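Local coordinates for hypothetical protein (Pseudomonas aeruginosa, PDB 2H9F) that probably catalyses the isomerisation of methylaconitate, as a PrpF-type isomerase, at residues Val176-Pro182 with Val372-Ser378; Asp100-Asn104 with Gln139-Gly143; Arg43-Val48 with Val391-Phe396. One frame throughout, in Å; residues are numbered along the deposited sequence. Where two conformers were deposited one is given.

In the fold
The three contacts form a chain of neighbours across one part of the fold, a worked case of sequence-distant segments meeting in relay. Contact 1 pairs two strands, contact 2 ties together two loops, and contact 3 lays the C-terminus on helix 39-49. The centres of contacts 1 and 2 lie about 17 Å apart, and the pair touches where F179 CE2 meets N104 ND2 at 4.2 Å. Contact 2 reaches contact 3, about 22 Å away between centres, through W101 CH2 and F45 CE2 at 3.7 Å. Contacts 1 and 3 stay about 19 Å apart at their nearest atoms. A bound cobalt ion lies about 8 Å from the side chain of P392 in contact 3.

Contact 1 (Val176-Pro182 with Val372-Ser378); sequences VLEFLDP and VTKAIMS
V176-L180 and V372-S378 run antiparallel as neighbouring strands of a beta sheet, their axes approaching to 4.6 Å and their directions 159° apart. L177 with M377 and F179 with A375 are the hydrogen-bonded pairs, each closed by two reciprocal N-H...O bonds; L177 N to M377 O measures 2.8 Å. The intervening and flanking residues V176, E178 and L180 bond instead to strand 144-153, which makes 176-180 an inner strand. On the face carrying E178, the extended chains of E178 and K374 lie side by side and end in a weak salt bridge, E178 OE1 to K374 NZ 3.4 Å. L180 CD2 rests along the lysine's methylenes. The other face is apolar. Here selenomethionine M377, with CG between its own N and carbonyl carbon (chi1 61°), crosses F179 at about a right angle. M377 SE stands obliquely 5.0 Å from the centroid of the F179 ring, a Met-aromatic contact, and M377 CE touches F179 CE1 at 3.8 Å. Along its other edge strand 369-386 bulges, T373 and K374 together pairing with E362 of strand 355-366 in a classic beta bulge. One water donates to both P182 O (2.8 Å) and V372 O (2.6 Å).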
loop_
_atom_site.group_PDB
_atom_site.type_symbol
_atom_site.label_atom_id
_atom_site.label_comp_id
_atom_site.label_asym_id
_atom_site.label_seq_id
_atom_site.Cartn_x
_atom_site.Cartn_y
_atom_site.Cartn_z
ATOM N N VAL A 176 -0.049 -18.976 -19.175
ATOM C CA VAL A 176 -0.536 -18.413 -20.427
ATOM C C VAL A 176 -2.059 -18.279 -20.328
ATOM O O VAL A 176 -2.733 -19.218 -19.921
ATOM C CB VAL A 176 -0.180 -19.371 -21.611
ATOM C CG1 VAL A 176 -0.822 -18.920 -22.906
ATOM C CG2 VAL A 176 1.342 -19.522 -21.743
ATOM N N LEU A 177 -2.584 -17.111 -20.705
ATOM C CA LEU A 177 -4.001 -16.853 -20.715
ATOM C C LEU A 177 -4.483 -16.686 -22.131
ATOM O O LEU A 177 -3.790 -16.049 -22.922
ATOM C CB LEU A 177 -4.317 -15.552 -19.957
ATOM C CG LEU A 177 -3.928 -15.418 -18.474
ATOM C CD1 LEU A 177 -4.093 -13.961 -18.020
ATOM C CD2 LEU A 177 -4.735 -16.382 -17.582
ATOM N N GLU A 178 -5.680 -17.203 -22.433
ATOM C CA GLU A 178 -6.349 -16.970 -23.704
ATOM C C GLU A 178 -7.710 -16.348 -23.442
ATOM O O GLU A 178 -8.552 -16.964 -22.814
ATOM C CB GLU A 178 -6.606 -18.265 -24.511
ATOM C CG GLU A 178 -5.471 -19.214 -24.562
ATOM C CD GLU A 178 -5.684 -20.360 -25.568
ATOM O OE1 GLU A 178 -6.826 -20.678 -25.923
ATOM O OE2 GLU A 178 -4.667 -20.927 -26.009
ATOM N N PHE A 179 -7.902 -15.139 -23.954
ATOM C CA PHE A 179 -9.170 -14.459 -23.882
ATOM C C PHE A 179 -9.911 -14.731 -25.173
ATOM O O PHE A 179 -9.507 -14.285 -26.247
ATOM C CB PHE A 179 -8.934 -12.971 -23.675
ATOM C CG PHE A 179 -8.315 -12.644 -22.352
ATOM C CD1 PHE A 179 -6.957 -12.766 -22.166
ATOM C CD2 PHE A 179 -9.094 -12.259 -21.276
ATOM C CE1 PHE A 179 -6.367 -12.481 -20.943
ATOM C CE2 PHE A 179 -8.511 -11.958 -20.034
ATOM C CZ PHE A 179 -7.144 -12.078 -19.881
ATOM N N LEU A 180 -10.992 -15.492 -25.075
ATOM C CA LEU A 180 -11.744 -15.880 -26.242
ATOM C C LEU A 180 -12.700 -14.773 -26.660
ATOM O O LEU A 180 -13.356 -14.147 -25.824
ATOM C CB LEU A 180 -12.529 -17.163 -25.979
ATOM C CG LEU A 180 -11.689 -18.367 -25.535
ATOM C CD1 LEU A 180 -12.535 -19.667 -25.598
ATOM C CD2 LEU A 180 -10.436 -18.565 -26.359
ATOM N N ASP A 181 -12.772 -14.540 -27.966
ATOM C CA ASP A 181 -13.709 -13.568 -28.558
ATOM C C ASP A 181 -13.716 -12.261 -27.785
ATOM O O ASP A 181 -14.752 -11.822 -27.331
ATOM C CB ASP A 181 -15.137 -14.151 -28.673
ATOM C CG ASP A 181 -15.190 -15.463 -29.528
ATOM O OD1 ASP A 181 -14.531 -15.563 -30.615
ATOM O OD2 ASP A 181 -15.901 -16.412 -29.091
ATOM N N PRO A 182 -12.542 -11.635 -27.646
ATOM C CA PRO A 182 -12.376 -10.414 -26.866
ATOM C C PRO A 182 -13.079 -9.191 -27.470
ATOM O O PRO A 182 -13.265 -9.117 -28.686
ATOM C CB PRO A 182 -10.841 -10.227 -26.857
ATOM C CG PRO A 182 -10.372 -10.876 -28.098
ATOM C CD PRO A 182 -11.279 -12.050 -28.287
ATOM N N VAL A 372 -11.497 -10.956 -34.318
ATOM C CA VAL A 372 -10.460 -11.505 -33.435
ATOM C C VAL A 372 -11.117 -12.574 -32.585
ATOM O O VAL A 372 -12.118 -12.326 -31.939
ATOM C CB VAL A 372 -9.818 -10.460 -32.518
ATOM C CG1 VAL A 372 -8.710 -11.107 -31.623
ATOM C CG2 VAL A 372 -9.254 -9.304 -33.335
ATOM N N THR A 373 -10.575 -13.781 -32.608
ATOM C CA THR A 373 -11.172 -14.865 -31.868
ATOM C C THR A 373 -10.432 -15.167 -30.570
ATOM O O THR A 373 -11.019 -15.765 -29.651
ATOM C CB THR A 373 -11.237 -16.137 -32.731
ATOM O OG1 THR A 373 -9.931 -16.463 -33.186
ATOM C CG2 THR A 373 -12.192 -15.947 -33.910
ATOM N N LYS A 374 -9.158 -14.778 -30.496
ATOM C CA LYS A 374 -8.361 -14.929 -29.272
ATOM C C LYS A 374 -7.353 -13.819 -29.084
ATOM O O LYS A 374 -6.734 -13.383 -30.040
ATOM C CB LYS A 374 -7.526 -16.203 -29.290
ATOM C CG LYS A 374 -8.280 -17.522 -29.374
ATOM C CD LYS A 374 -7.258 -18.652 -29.400
ATOM C CE LYS A 374 -7.876 -20.027 -29.331
ATOM N NZ LYS A 374 -6.823 -21.072 -29.272
ATOM N N ALA A 375 -7.166 -13.422 -27.825
ATOM C CA ALA A 375 -5.983 -12.684 -27.365
ATOM C C ALA A 375 -5.216 -13.577 -26.401
ATOM O O ALA A 375 -5.782 -14.113 -25.466
ATOM C CB ALA A 375 -6.378 -11.410 -26.667
ATOM N N ILE A 376 -3.923 -13.699 -26.607
ATOM C CA ILE A 376 -3.084 -14.601 -25.834
ATOM C C ILE A 376 -1.930 -13.823 -25.222
ATOM O O ILE A 376 -1.251 -13.044 -25.895
ATOM C CB ILE A 376 -2.530 -15.748 -26.739
ATOM C CG1 ILE A 376 -3.685 -16.475 -27.455
ATOM C CG2 ILE A 376 -1.715 -16.760 -25.904
ATOM C CD1 ILE A 376 -3.271 -17.385 -28.566
HETATM N N MSE A 377 -1.712 -14.022 -23.927
HETATM C CA MSE A 377 -0.623 -13.359 -23.202
HETATM C C MSE A 377 -0.190 -14.212 -22.033
HETATM O O MSE A 377 -0.881 -15.142 -21.663
HETATM C CB MSE A 377 -1.092 -12.014 -22.712
HETATM C CG MSE A 377 -2.278 -12.125 -21.744
HETATM SE SE MSE A 377 -3.155 -10.422 -21.467
HETATM C CE MSE A 377 -4.136 -10.264 -23.092
ATOM N N SER A 378 0.972 -13.913 -21.469
ATOM C CA SER A 378 1.502 -14.654 -20.350
ATOM C C SER A 378 1.612 -13.771 -19.120
ATOM O O SER A 378 2.060 -12.607 -19.182
ATOM C CB SER A 378 2.899 -15.175 -20.683
ATOM O OG SER A 378 2.814 -16.219 -21.634
HETATM O O HOH W 1 -13.878 -10.799 -30.850
#

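Contact 2 (Asp100-Asn104 with Gln139-Gly143); sequences DWSGN and QANIG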
loop_
_atom_site.group_PDB
_atom_site.type_symbol
_atom_site.label_atom_id
_atom_site.label_comp_id
_atom_site.label_asym_id
_atom_site.label_seq_id
_atom_site.Cartn_x
_atom_site.Cartn_y
_atom_site.Cartn_z
ATOM N N ASP A 100 -17.303 -1.815 -7.351
ATOM C CA ASP A 100 -17.711 -1.754 -8.753
ATOM C C ASP A 100 -17.561 -3.143 -9.311
ATOM O O ASP A 100 -16.464 -3.709 -9.262
ATOM C CB ASP A 100 -16.807 -0.775 -9.509
ATOM C CG ASP A 100 -17.185 -0.591 -10.943
ATOM O OD1 ASP A 100 -18.082 -1.286 -11.497
ATOM O OD2 ASP A 100 -16.544 0.287 -11.515
ATOM N N TRP A 101 -18.653 -3.681 -9.838
ATOM C CA TRP A 101 -18.667 -5.027 -10.393
ATOM C C TRP A 101 -18.708 -5.030 -11.931
ATOM O O TRP A 101 -18.893 -6.075 -12.558
ATOM C CB TRP A 101 -19.871 -5.807 -9.863
ATOM C CG TRP A 101 -19.882 -5.934 -8.385
ATOM C CD1 TRP A 101 -20.573 -5.166 -7.513
ATOM C CD2 TRP A 101 -19.140 -6.863 -7.614
ATOM N NE1 TRP A 101 -20.321 -5.574 -6.222
ATOM C CE2 TRP A 101 -19.433 -6.611 -6.260
ATOM C CE3 TRP A 101 -18.268 -7.889 -7.932
ATOM C CZ2 TRP A 101 -18.897 -7.358 -5.234
ATOM C CZ3 TRP A 101 -17.703 -8.617 -6.915
ATOM C CH2 TRP A 101 -18.014 -8.346 -5.575
ATOM N N SER A 102 -18.531 -3.875 -12.547
ATOM C CA SER A 102 -18.801 -3.763 -13.985
ATOM C C SER A 102 -17.596 -4.111 -14.873
ATOM O O SER A 102 -17.753 -4.253 -16.083
ATOM C CB SER A 102 -19.237 -2.346 -14.298
ATOM O OG SER A 102 -18.115 -1.490 -14.197
ATOM N N GLY A 103 -16.407 -4.225 -14.298
ATOM C CA GLY A 103 -15.208 -4.396 -15.130
ATOM C C GLY A 103 -14.668 -5.806 -15.065
ATOM O O GLY A 103 -15.218 -6.659 -14.344
ATOM N N ASN A 104 -13.586 -6.046 -15.815
ATOM C CA ASN A 104 -12.652 -7.146 -15.507
ATOM C C ASN A 104 -11.232 -6.621 -15.252
ATOM O O ASN A 104 -10.790 -5.569 -15.761
ATOM C CB ASN A 104 -12.591 -8.280 -16.593
ATOM C CG ASN A 104 -11.657 -9.498 -16.162
ATOM O OD1 ASN A 104 -11.664 -9.908 -14.980
ATOM N ND2 ASN A 104 -10.842 -10.032 -17.115
ATOM N N GLN A 139 -15.818 -15.392 -17.019
ATOM C CA GLN A 139 -15.717 -14.057 -16.460
ATOM C C GLN A 139 -17.164 -13.617 -16.345
ATOM O O GLN A 139 -17.814 -13.281 -17.323
ATOM C CB GLN A 139 -14.880 -13.143 -17.363
ATOM C CG GLN A 139 -14.059 -12.107 -16.653
ATOM C CD GLN A 139 -14.921 -11.232 -15.763
ATOM O OE1 GLN A 139 -15.958 -10.749 -16.218
ATOM N NE2 GLN A 139 -14.497 -11.015 -14.481
ATOM N N ALA A 140 -17.657 -13.672 -15.107
ATOM C CA ALA A 140 -19.065 -13.419 -14.785
ATOM C C ALA A 140 -19.433 -11.925 -14.858
ATOM O O ALA A 140 -20.582 -11.604 -15.106
ATOM C CB ALA A 140 -19.409 -14.009 -13.399
ATOM N N ASN A 141 -18.456 -11.030 -14.682
ATOM C CA ASN A 141 -18.719 -9.572 -14.776
ATOM C C ASN A 141 -19.123 -9.194 -16.158
ATOM O O ASN A 141 -20.141 -8.543 -16.327
ATOM C CB ASN A 141 -17.509 -8.714 -14.327
ATOM C CG ASN A 141 -17.023 -9.074 -12.878
ATOM O OD1 ASN A 141 -16.309 -10.060 -12.695
ATOM N ND2 ASN A 141 -17.443 -8.299 -11.878
ATOM N N ILE A 142 -18.364 -9.645 -17.156
ATOM C CA ILE A 142 -18.656 -9.307 -18.581
ATOM C C ILE A 142 -19.210 -10.425 -19.490
ATOM O O ILE A 142 -19.540 -10.139 -20.642
ATOM C CB ILE A 142 -17.395 -8.670 -19.264
ATOM C CG1 ILE A 142 -16.345 -9.746 -19.611
ATOM C CG2 ILE A 142 -16.793 -7.557 -18.344
ATOM C CD1 ILE A 142 -14.893 -9.285 -19.564
ATOM N N GLY A 143 -19.300 -11.679 -19.016
ATOM C CA GLY A 143 -19.878 -12.782 -19.837
ATOM C C GLY A 143 -18.976 -13.324 -20.955
ATOM O O GLY A 143 -19.407 -13.511 -22.071
#
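N141 reaches across to the backbone of W101, its ND2 giving a nearly straight bond to W101 O at 2.7 Å. The oxygen lies in the plane of the donor amide, yet the nitrogen stands above the W101 carbonyl plane. That amide is also nearly coplanar with the indole and comes to its edge, while CB of N141 presses on G103 O at 3.1 Å. Beside this, N104 and Q139 bring their amides together with planes 35° apart, N104 OD1 to Q139 NE2 3.1 Å, and I142 CD1 covers N104 CB. A second shell sets these groups. Q139, bent at chi2 (-56°), folds back over its own loop: Q139 NE2 donates to N141 OD1 at 2.7 Å, and OE1 takes the N-H of I142 almost head-on. N141 OD1 also accepts from Y89 N, so both ends of this amide are held and its rotation is fixed. On the facing loop, D100 OD1 receives S102 N at 2.8 Å and also S102 OG, and the indole NE1 is tied to D42. The contact thus packs an Asx turn, on the loop leading into helix 106-118, against the beta-hairpin connection between strands 131-139 and 144-153.

Contact 3 (Arg43-Val48 with Val391-Phe396); sequences RLFMRV and VPGDAF
L44 and F396 lie side by side at the tight heart of this contact, with CD1 of L44 over one face of the F396 ring, 4.0 Å from its centroid and 21° off the normal, a CH-pi contact. V391 touches L44 with one methyl and V48 with the other: V391 CG2 meets L44 CD1 at 3.8 Å, and V391 CG1 packs against V48 CG2 at 3.7 Å, one turn further along the helix. F396 holds its ring there because CG sits between the backbone N and the carbonyl carbon (chi1 66°), and C34 and I10 extend the apolar cluster. R47 belongs to this packed part too. In the conformer described, one of two deposited, R47 CG comes to 3.4 Å from A395 CB, a guanidinium face lies over P392, and F170 of the second subunit makes a cation-pi contact with it.

The looser side is polar. A water donates to both R43 O and A395 O. R43 approaches the terminal carboxylate side-on, R43 NE (3.0 Å) and R43 NH2 (2.8 Å) both meeting F396 OXT in the guanidinium plane; two conformers were deposited for this arginine, so the salt bridge is doubtful as a constant feature. Taken together, the chain after strand 388-392 folds through a type I beta turn, P392 to A395, and its C-terminus docks on helix 39-49 beside the dimer interface.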
loop_
_atom_site.group_PDB
_atom_site.type_symbol
_atom_site.label_atom_id
_atom_site.label_comp_id
_atom_site.label_asym_id
_atom_site.label_seq_id
_atom_site.Cartn_x
_atom_site.Cartn_y
_atom_site.Cartn_z
ATOM N N ARG A 43 -20.633 -4.433 1.451
ATOM C CA ARG A 43 -20.174 -4.008 2.796
ATOM C C ARG A 43 -19.042 -4.894 3.298
ATOM O O ARG A 43 -17.999 -4.408 3.844
ATOM C CB ARG A 43 -21.345 -4.081 3.806
ATOM C CG ARG A 43 -22.551 -3.222 3.494
ATOM C CD ARG A 43 -23.532 -3.061 4.690
ATOM N NE ARG A 43 -24.322 -4.262 5.010
ATOM C CZ ARG A 43 -25.627 -4.399 4.755
ATOM N NH1 ARG A 43 -26.301 -3.423 4.170
ATOM N NH2 ARG A 43 -26.267 -5.516 5.060
ATOM N N LEU A 44 -19.219 -6.209 3.119
ATOM C CA LEU A 44 -18.210 -7.142 3.586
ATOM C C LEU A 44 -16.861 -6.811 2.948
ATOM O O LEU A 44 -15.856 -6.663 3.640
ATOM C CB LEU A 44 -18.586 -8.607 3.319
ATOM C CG LEU A 44 -17.434 -9.591 3.654
ATOM C CD1 LEU A 44 -17.135 -9.592 5.129
ATOM C CD2 LEU A 44 -17.737 -11.024 3.153
ATOM N N PHE A 45 -16.860 -6.665 1.626
ATOM C CA PHE A 45 -15.634 -6.443 0.889
ATOM C C PHE A 45 -15.004 -5.068 1.142
ATOM O O PHE A 45 -13.780 -4.926 1.259
ATOM C CB PHE A 45 -15.892 -6.704 -0.585
ATOM C CG PHE A 45 -16.111 -8.169 -0.916
ATOM C CD1 PHE A 45 -15.868 -9.164 0.016
ATOM C CD2 PHE A 45 -16.452 -8.546 -2.190
ATOM C CE1 PHE A 45 -16.065 -10.471 -0.287
ATOM C CE2 PHE A 45 -16.591 -9.863 -2.506
ATOM C CZ PHE A 45 -16.445 -10.827 -1.546
HETATM N N MSE A 46 -15.854 -4.064 1.277
HETATM C CA MSE A 46 -15.409 -2.737 1.760
HETATM C C MSE A 46 -14.642 -2.937 3.056
HETATM O O MSE A 46 -13.436 -2.533 3.234
HETATM C CB MSE A 46 -16.665 -1.797 1.956
HETATM C CG MSE A 46 -17.180 -1.211 0.724
HETATM SE SE MSE A 46 -18.688 -0.170 1.282
HETATM C CE MSE A 46 -20.086 -0.496 -0.114
ATOM N N ARG A 47 -15.201 -3.733 3.950
ATOM C CA ARG A 47 -14.603 -3.836 5.282
ATOM C C ARG A 47 -13.320 -4.684 5.249
ATOM O O ARG A 47 -12.315 -4.367 5.934
ATOM C CB ARG A 47 -15.665 -4.333 6.286
ATOM C CG ARG A 47 -15.300 -4.135 7.767
ATOM C CD ARG A 47 -15.418 -2.679 8.307
ATOM N NE ARG A 47 -14.327 -2.572 9.262
ATOM C CZ ARG A 47 -14.390 -2.360 10.576
ATOM N NH1 ARG A 47 -15.512 -2.061 11.246
ATOM N NH2 ARG A 47 -13.229 -2.393 11.225
ATOM N N VAL A 48 -13.317 -5.731 4.422
ATOM C CA VAL A 48 -12.078 -6.563 4.292
ATOM C C VAL A 48 -10.939 -5.716 3.806
ATOM O O VAL A 48 -9.761 -5.846 4.272
ATOM C CB VAL A 48 -12.332 -7.766 3.324
ATOM C CG1 VAL A 48 -11.059 -8.384 2.807
ATOM C CG2 VAL A 48 -13.197 -8.812 4.047
ATOM N N VAL A 391 -13.204 -9.639 10.069
ATOM C CA VAL A 391 -13.869 -8.373 10.117
ATOM C C VAL A 391 -14.854 -8.422 11.294
ATOM O O VAL A 391 -15.278 -9.497 11.696
ATOM C CB VAL A 391 -14.647 -8.015 8.807
ATOM C CG1 VAL A 391 -13.697 -7.984 7.587
ATOM C CG2 VAL A 391 -15.773 -8.966 8.578
ATOM N N PRO A 392 -15.234 -7.253 11.816
ATOM C CA PRO A 392 -16.331 -7.203 12.780
ATOM C C PRO A 392 -17.659 -7.693 12.193
ATOM O O PRO A 392 -18.012 -7.366 11.061
ATOM C CB PRO A 392 -16.359 -5.720 13.176
ATOM C CG PRO A 392 -14.970 -5.256 12.919
ATOM C CD PRO A 392 -14.627 -5.925 11.629
ATOM N N GLY A 393 -18.412 -8.449 12.992
ATOM C CA GLY A 393 -19.577 -9.154 12.492
ATOM C C GLY A 393 -20.722 -8.229 12.122
ATOM O O GLY A 393 -21.580 -8.583 11.337
ATOM N N ASP A 394 -20.663 -7.025 12.657
ATOM C CA ASP A 394 -21.677 -6.007 12.520
ATOM C C ASP A 394 -21.337 -5.074 11.366
ATOM O O ASP A 394 -22.098 -4.158 11.084
ATOM C CB ASP A 394 -21.693 -5.157 13.816
ATOM C CG ASP A 394 -20.373 -4.322 13.996
ATOM O OD1 ASP A 394 -19.332 -4.944 14.255
ATOM O OD2 ASP A 394 -20.356 -3.059 13.865
ATOM N N ALA A 395 -20.187 -5.268 10.733
ATOM C CA ALA A 395 -19.753 -4.384 9.643
ATOM C C ALA A 395 -20.505 -4.565 8.306
ATOM O O ALA A 395 -20.384 -3.701 7.423
ATOM C CB ALA A 395 -18.264 -4.517 9.398
ATOM N N PHE A 396 -21.251 -5.663 8.163
ATOM C CA PHE A 396 -21.937 -5.991 6.920
ATOM C C PHE A 396 -23.259 -6.711 7.211
ATOM O O PHE A 396 -23.462 -7.138 8.362
ATOM C CB PHE A 396 -21.020 -6.867 6.048
ATOM C CG PHE A 396 -20.760 -8.202 6.640
ATOM C CD1 PHE A 396 -19.777 -8.359 7.591
ATOM C CD2 PHE A 396 -21.567 -9.281 6.324
ATOM C CE1 PHE A 396 -19.565 -9.595 8.195
ATOM C CE2 PHE A 396 -21.366 -10.500 6.921
ATOM C CZ PHE A 396 -20.352 -10.656 7.865
ATOM O OXT PHE A 396 -24.157 -6.887 6.346
HETATM O O HOH W 2 -18.739 -1.956 5.560
#